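Local coordinates for protein transcription regulator AcaB (Escherichia coli, PDB 6N8B) that regulates transcription and has a crucial role in the conjugation of IncC plasmids, at residues L126-D138 against R151-L165. Sequence-based numbering, arbitrary orientation.
Sequences LIRKLDTLMGIVD and RTDATYQWQQRLIKL
Asp138 OD1 takes two N-H groups of Arg151. Arg151 NE donates the main bond, a salt bridge of 2.7 Å to Asp138 OD1, nearly straight at 168° and in the guanidinium plane. NH2 adds a weak bond to the same oxygen. The Arg151 chain runs extended from CG to NE, with CG anti to the backbone N (chi1 178°), and brings NE to the carboxylate. Asp138 OD2 is hydrogen-bonded to Tyr105 OH, and Trp141 makes a cation-pi contact with Arg151. Next to this pair, Val137 CG1 rests on the Arg151 CG methylene and CG2 on Ala154 CB. Leu133 CD2 sits over one face of the Trp158 indole, a CH-pi contact 3.5 Å from the five-membered ring centroid. Met134 bends at chi2 (-56°), placing SD 3.7 Å from Thr155 CG2 and CE near Trp158 CB. Leu130 CD1 meets Trp158 CB at 3.7 Å, and Leu130 CD2 meets Leu162 CD1. At the other end, Leu162 CD2 packs on Leu126 CB, while Leu126 CD1 touches Leu165 CD2 at 3.5 Å. The contact joins helices 118-142 and 148-182 of an antiparallel helical hairpin; the axes of 126-138 and 151-165 approach to 10.1 Å. Helix 62-96 adds Leu83 and Ala86 against Trp158. One salt bridge near the connecting turn and a long apolar seam imply a pairing probably held mainly by side-chain packing.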
loop_
_atom_site.group_PDB
_atom_site.type_symbol
_atom_site.label_atom_id
_atom_site.label_comp_id
_atom_site.label_asym_id
_atom_site.label_seq_id
_atom_site.Cartn_x
_atom_site.Cartn_y
_atom_site.Cartn_z
ATOM N N LEU A 126 -0.575 -3.803 -5.063
ATOM C CA LEU A 126 -0.770 -2.389 -5.380
ATOM C C LEU A 126 0.536 -1.727 -5.802
ATOM O O LEU A 126 0.549 -0.884 -6.707
ATOM C CB LEU A 126 -1.375 -1.654 -4.185
ATOM C CG LEU A 126 -2.850 -1.955 -3.933
ATOM C CD1 LEU A 126 -3.392 -1.082 -2.825
ATOM C CD2 LEU A 126 -3.631 -1.748 -5.207
ATOM N N ILE A 127 1.639 -2.077 -5.140
ATOM C CA ILE A 127 2.927 -1.488 -5.488
ATOM C C ILE A 127 3.321 -1.883 -6.905
ATOM O O ILE A 127 3.902 -1.086 -7.651
ATOM C CB ILE A 127 3.990 -1.907 -4.457
ATOM C CG1 ILE A 127 3.571 -1.441 -3.062
ATOM C CG2 ILE A 127 5.362 -1.360 -4.839
ATOM C CD1 ILE A 127 4.696 -1.402 -2.064
ATOM N N ARG A 128 2.992 -3.113 -7.305
ATOM C CA ARG A 128 3.286 -3.549 -8.665
ATOM C C ARG A 128 2.476 -2.753 -9.680
ATOM O O ARG A 128 3.009 -2.309 -10.705
ATOM C CB ARG A 128 3.017 -5.050 -8.809
ATOM C CG ARG A 128 2.646 -5.507 -10.218
ATOM C CD ARG A 128 3.803 -5.336 -11.198
ATOM N NE ARG A 128 5.073 -5.818 -10.677
ATOM C CZ ARG A 128 5.558 -7.033 -10.910
ATOM N NH1 ARG A 128 4.868 -7.901 -11.643
ATOM N NH2 ARG A 128 6.736 -7.387 -10.405
ATOM N N LYS A 129 1.180 -2.573 -9.424
ATOM C CA LYS A 129 0.367 -1.818 -10.370
ATOM C C LYS A 129 0.786 -0.356 -10.426
ATOM O O LYS A 129 0.614 0.296 -11.460
ATOM C CB LYS A 129 -1.118 -1.966 -10.041
ATOM C CG LYS A 129 -1.463 -3.363 -9.587
ATOM C CD LYS A 129 -2.813 -3.820 -10.102
ATOM C CE LYS A 129 -3.953 -3.023 -9.525
ATOM N NZ LYS A 129 -5.198 -3.846 -9.538
ATOM N N LEU A 130 1.366 0.164 -9.346
ATOM C CA LEU A 130 1.969 1.488 -9.408
ATOM C C LEU A 130 3.236 1.462 -10.255
ATOM O O LEU A 130 3.477 2.377 -11.051
ATOM C CB LEU A 130 2.262 1.989 -7.993
ATOM C CG LEU A 130 3.215 3.166 -7.808
ATOM C CD1 LEU A 130 2.500 4.442 -8.156
ATOM C CD2 LEU A 130 3.739 3.234 -6.388
ATOM N N ASP A 131 4.054 0.417 -10.102
ATOM C CA ASP A 131 5.237 0.275 -10.944
ATOM C C ASP A 131 4.855 0.269 -12.420
ATOM O O ASP A 131 5.487 0.949 -13.239
ATOM C CB ASP A 131 5.985 -1.008 -10.574
ATOM C CG ASP A 131 7.444 -0.978 -10.988
ATOM O OD1 ASP A 131 8.000 0.130 -11.133
ATOM O OD2 ASP A 131 8.041 -2.062 -11.162
ATOM N N THR A 132 3.800 -0.467 -12.769
ATOM C CA THR A 132 3.342 -0.490 -14.153
ATOM C C THR A 132 2.844 0.882 -14.588
ATOM O O THR A 132 3.179 1.351 -15.682
ATOM C CB THR A 132 2.242 -1.540 -14.323
ATOM O OG1 THR A 132 2.800 -2.849 -14.153
ATOM C CG2 THR A 132 1.606 -1.440 -15.706
ATOM N N LEU A 133 2.056 1.546 -13.736
ATOM C CA LEU A 133 1.540 2.866 -14.079
ATOM C C LEU A 133 2.674 3.855 -14.322
ATOM O O LEU A 133 2.615 4.658 -15.260
ATOM C CB LEU A 133 0.620 3.371 -12.971
ATOM C CG LEU A 133 -0.192 4.610 -13.343
ATOM C CD1 LEU A 133 -1.068 4.276 -14.539
ATOM C CD2 LEU A 133 -1.034 5.080 -12.174
ATOM N N MET A 134 3.725 3.799 -13.500
ATOM C CA MET A 134 4.882 4.656 -13.733
ATOM C C MET A 134 5.566 4.301 -15.043
ATOM O O MET A 134 6.016 5.189 -15.777
ATOM C CB MET A 134 5.862 4.556 -12.566
ATOM C CG MET A 134 5.290 4.985 -11.231
ATOM S SD MET A 134 4.638 6.668 -11.296
ATOM C CE MET A 134 2.871 6.359 -11.321
ATOM N N GLY A 135 5.654 3.007 -15.353
ATOM C CA GLY A 135 6.200 2.600 -16.636
ATOM C C GLY A 135 5.423 3.169 -17.807
ATOM O O GLY A 135 6.004 3.536 -18.830
ATOM N N ILE A 136 4.096 3.248 -17.676
ATOM C CA ILE A 136 3.286 3.820 -18.748
ATOM C C ILE A 136 3.538 5.315 -18.857
ATOM O O ILE A 136 3.799 5.843 -19.945
ATOM C CB ILE A 136 1.793 3.518 -18.525
ATOM C CG1 ILE A 136 1.529 2.014 -18.586
ATOM C CG2 ILE A 136 0.953 4.228 -19.571
ATOM C CD1 ILE A 136 0.139 1.624 -18.174
ATOM N N VAL A 137 3.466 6.017 -17.725
ATOM C CA VAL A 137 3.733 7.452 -17.704
ATOM C C VAL A 137 5.124 7.747 -18.250
ATOM O O VAL A 137 5.327 8.734 -18.968
ATOM C CB VAL A 137 3.550 8.001 -16.276
ATOM C CG1 VAL A 137 3.873 9.487 -16.226
ATOM C CG2 VAL A 137 2.131 7.751 -15.795
ATOM N N ASP A 138 6.100 6.894 -17.933
ATOM C CA ASP A 138 7.474 7.165 -18.347
ATOM C C ASP A 138 7.643 7.114 -19.862
ATOM O O ASP A 138 8.384 7.926 -20.427
ATOM C CB ASP A 138 8.430 6.196 -17.655
ATOM C CG ASP A 138 8.739 6.611 -16.230
ATOM O OD1 ASP A 138 8.506 7.794 -15.895
ATOM O OD2 ASP A 138 9.211 5.763 -15.447
ATOM N N ARG A 151 4.070 14.198 -15.851
ATOM C CA ARG A 151 4.782 13.053 -15.301
ATOM C C ARG A 151 4.961 13.193 -13.792
ATOM O O ARG A 151 4.596 12.292 -13.028
ATOM C CB ARG A 151 6.133 12.882 -15.985
ATOM C CG ARG A 151 6.911 11.731 -15.412
ATOM C CD ARG A 151 8.225 11.547 -16.102
ATOM N NE ARG A 151 8.975 10.456 -15.500
ATOM C CZ ARG A 151 9.963 10.629 -14.630
ATOM N NH1 ARG A 151 10.326 11.852 -14.275
ATOM N NH2 ARG A 151 10.592 9.581 -14.123
ATOM N N THR A 152 5.486 14.335 -13.332
ATOM C CA THR A 152 5.757 14.456 -11.900
ATOM C C THR A 152 4.476 14.542 -11.073
ATOM O O THR A 152 4.490 14.170 -9.898
ATOM C CB THR A 152 6.687 15.636 -11.597
ATOM O OG1 THR A 152 5.952 16.861 -11.569
ATOM C CG2 THR A 152 7.820 15.722 -12.625
ATOM N N ASP A 153 3.363 15.008 -11.644
ATOM C CA ASP A 153 2.103 14.959 -10.902
ATOM C C ASP A 153 1.557 13.544 -10.812
ATOM O O ASP A 153 1.020 13.142 -9.773
ATOM C CB ASP A 153 1.069 15.872 -11.543
ATOM C CG ASP A 153 1.459 17.319 -11.495
ATOM O OD1 ASP A 153 2.603 17.634 -11.095
ATOM O OD2 ASP A 153 0.602 18.138 -11.892
ATOM N N ALA A 154 1.689 12.772 -11.889
ATOM C CA ALA A 154 1.382 11.355 -11.801
ATOM C C ALA A 154 2.254 10.692 -10.747
ATOM O O ALA A 154 1.747 10.057 -9.816
ATOM C CB ALA A 154 1.566 10.693 -13.165
ATOM N N THR A 155 3.573 10.884 -10.841
ATOM C CA THR A 155 4.477 10.226 -9.904
ATOM C C THR A 155 4.252 10.699 -8.473
ATOM O O THR A 155 4.195 9.879 -7.552
ATOM C CB THR A 155 5.938 10.437 -10.310
ATOM O OG1 THR A 155 6.307 11.808 -10.127
ATOM C CG2 THR A 155 6.174 10.009 -11.753
ATOM N N TYR A 156 4.101 12.006 -8.259
ATOM C CA TYR A 156 3.948 12.483 -6.887
ATOM C C TYR A 156 2.605 12.067 -6.297
ATOM O O TYR A 156 2.548 11.539 -5.181
ATOM C CB TYR A 156 4.120 13.999 -6.808
ATOM C CG TYR A 156 3.955 14.520 -5.398
ATOM C CD1 TYR A 156 4.938 14.310 -4.437
ATOM C CD2 TYR A 156 2.808 15.208 -5.022
ATOM C CE1 TYR A 156 4.784 14.775 -3.142
ATOM C CE2 TYR A 156 2.645 15.680 -3.731
ATOM C CZ TYR A 156 3.636 15.461 -2.795
ATOM O OH TYR A 156 3.476 15.930 -1.508
ATOM N N GLN A 157 1.511 12.289 -7.029
ATOM C CA GLN A 157 0.202 12.011 -6.451
ATOM C C GLN A 157 -0.034 10.515 -6.293
ATOM O O GLN A 157 -0.691 10.095 -5.334
ATOM C CB GLN A 157 -0.914 12.641 -7.286
ATOM C CG GLN A 157 -0.875 14.161 -7.330
ATOM C CD GLN A 157 -1.977 14.742 -8.197
ATOM O OE1 GLN A 157 -3.037 14.136 -8.348
ATOM N NE2 GLN A 157 -1.725 15.911 -8.785
ATOM N N TRP A 158 0.489 9.698 -7.211
ATOM C CA TRP A 158 0.327 8.255 -7.064
ATOM C C TRP A 158 1.240 7.708 -5.975
ATOM O O TRP A 158 0.854 6.789 -5.241
ATOM C CB TRP A 158 0.582 7.545 -8.391
ATOM C CG TRP A 158 -0.583 7.643 -9.305
ATOM C CD1 TRP A 158 -0.642 8.303 -10.495
ATOM C CD2 TRP A 158 -1.887 7.102 -9.076
ATOM N NE1 TRP A 158 -1.901 8.188 -11.036
ATOM C CE2 TRP A 158 -2.684 7.457 -10.181
ATOM C CE3 TRP A 158 -2.456 6.347 -8.045
ATOM C CZ2 TRP A 158 -4.018 7.081 -10.286
ATOM C CZ3 TRP A 158 -3.777 5.974 -8.152
ATOM C CH2 TRP A 158 -4.546 6.340 -9.265
ATOM N N GLN A 159 2.457 8.244 -5.865
ATOM C CA GLN A 159 3.292 7.927 -4.712
ATOM C C GLN A 159 2.571 8.282 -3.424
ATOM O O GLN A 159 2.490 7.473 -2.494
ATOM C CB GLN A 159 4.615 8.684 -4.789
ATOM C CG GLN A 159 5.843 7.824 -4.657
ATOM C CD GLN A 159 7.118 8.609 -4.861
ATOM O OE1 GLN A 159 7.195 9.480 -5.728
ATOM N NE2 GLN A 159 8.127 8.317 -4.046
ATOM N N GLN A 160 2.006 9.485 -3.373
ATOM C CA GLN A 160 1.319 9.932 -2.173
ATOM C C GLN A 160 0.067 9.109 -1.911
ATOM O O GLN A 160 -0.259 8.850 -0.750
ATOM C CB GLN A 160 0.987 11.418 -2.309
ATOM C CG GLN A 160 0.500 12.101 -1.049
ATOM C CD GLN A 160 -0.176 13.425 -1.353
ATOM O OE1 GLN A 160 0.331 14.490 -0.998
ATOM N NE2 GLN A 160 -1.308 13.367 -2.047
ATOM N N ARG A 161 -0.601 8.638 -2.967
ATOM C CA ARG A 161 -1.858 7.913 -2.801
ATOM C C ARG A 161 -1.666 6.620 -2.016
ATOM O O ARG A 161 -2.463 6.299 -1.126
ATOM C CB ARG A 161 -2.473 7.622 -4.169
ATOM C CG ARG A 161 -3.797 6.900 -4.105
ATOM C CD ARG A 161 -4.968 7.866 -4.141
ATOM N NE ARG A 161 -6.194 7.216 -3.688
ATOM C CZ ARG A 161 -7.018 6.534 -4.477
ATOM N NH1 ARG A 161 -6.754 6.415 -5.770
ATOM N NH2 ARG A 161 -8.108 5.970 -3.970
ATOM N N LEU A 162 -0.614 5.864 -2.325
ATOM C CA LEU A 162 -0.357 4.661 -1.545
ATOM C C LEU A 162 0.218 4.988 -0.176
ATOM O O LEU A 162 0.000 4.228 0.774
ATOM C CB LEU A 162 0.582 3.716 -2.291
ATOM C CG LEU A 162 -0.062 2.917 -3.425
ATOM C CD1 LEU A 162 0.136 3.601 -4.768
ATOM C CD2 LEU A 162 0.474 1.494 -3.437
ATOM N N ILE A 163 0.957 6.092 -0.053
ATOM C CA ILE A 163 1.508 6.465 1.247
ATOM C C ILE A 163 0.391 6.756 2.246
ATOM O O ILE A 163 0.431 6.290 3.391
ATOM C CB ILE A 163 2.470 7.657 1.106
ATOM C CG1 ILE A 163 3.775 7.221 0.430
ATOM C CG2 ILE A 163 2.773 8.247 2.466
ATOM C CD1 ILE A 163 4.585 6.203 1.232
ATOM N N LYS A 164 -0.624 7.531 1.841
ATOM C CA LYS A 164 -1.759 7.721 2.746
ATOM C C LYS A 164 -2.572 6.442 2.927
ATOM O O LYS A 164 -3.163 6.243 3.994
ATOM C CB LYS A 164 -2.630 8.914 2.329
ATOM C CG LYS A 164 -2.978 9.068 0.882
ATOM C CD LYS A 164 -4.349 9.705 0.752
ATOM C CE LYS A 164 -4.256 11.230 0.773
ATOM N NZ LYS A 164 -3.547 11.859 -0.384
ATOM N N LEU A 165 -2.629 5.570 1.917
ATOM C CA LEU A 165 -3.233 4.259 2.144
ATOM C C LEU A 165 -2.477 3.502 3.227
ATOM O O LEU A 165 -3.081 2.944 4.151
ATOM C CB LEU A 165 -3.256 3.448 0.853
ATOM C CG LEU A 165 -3.812 2.039 1.067
ATOM C CD1 LEU A 165 -5.212 2.091 1.663
ATOM C CD2 LEU A 165 -3.795 1.255 -0.223
#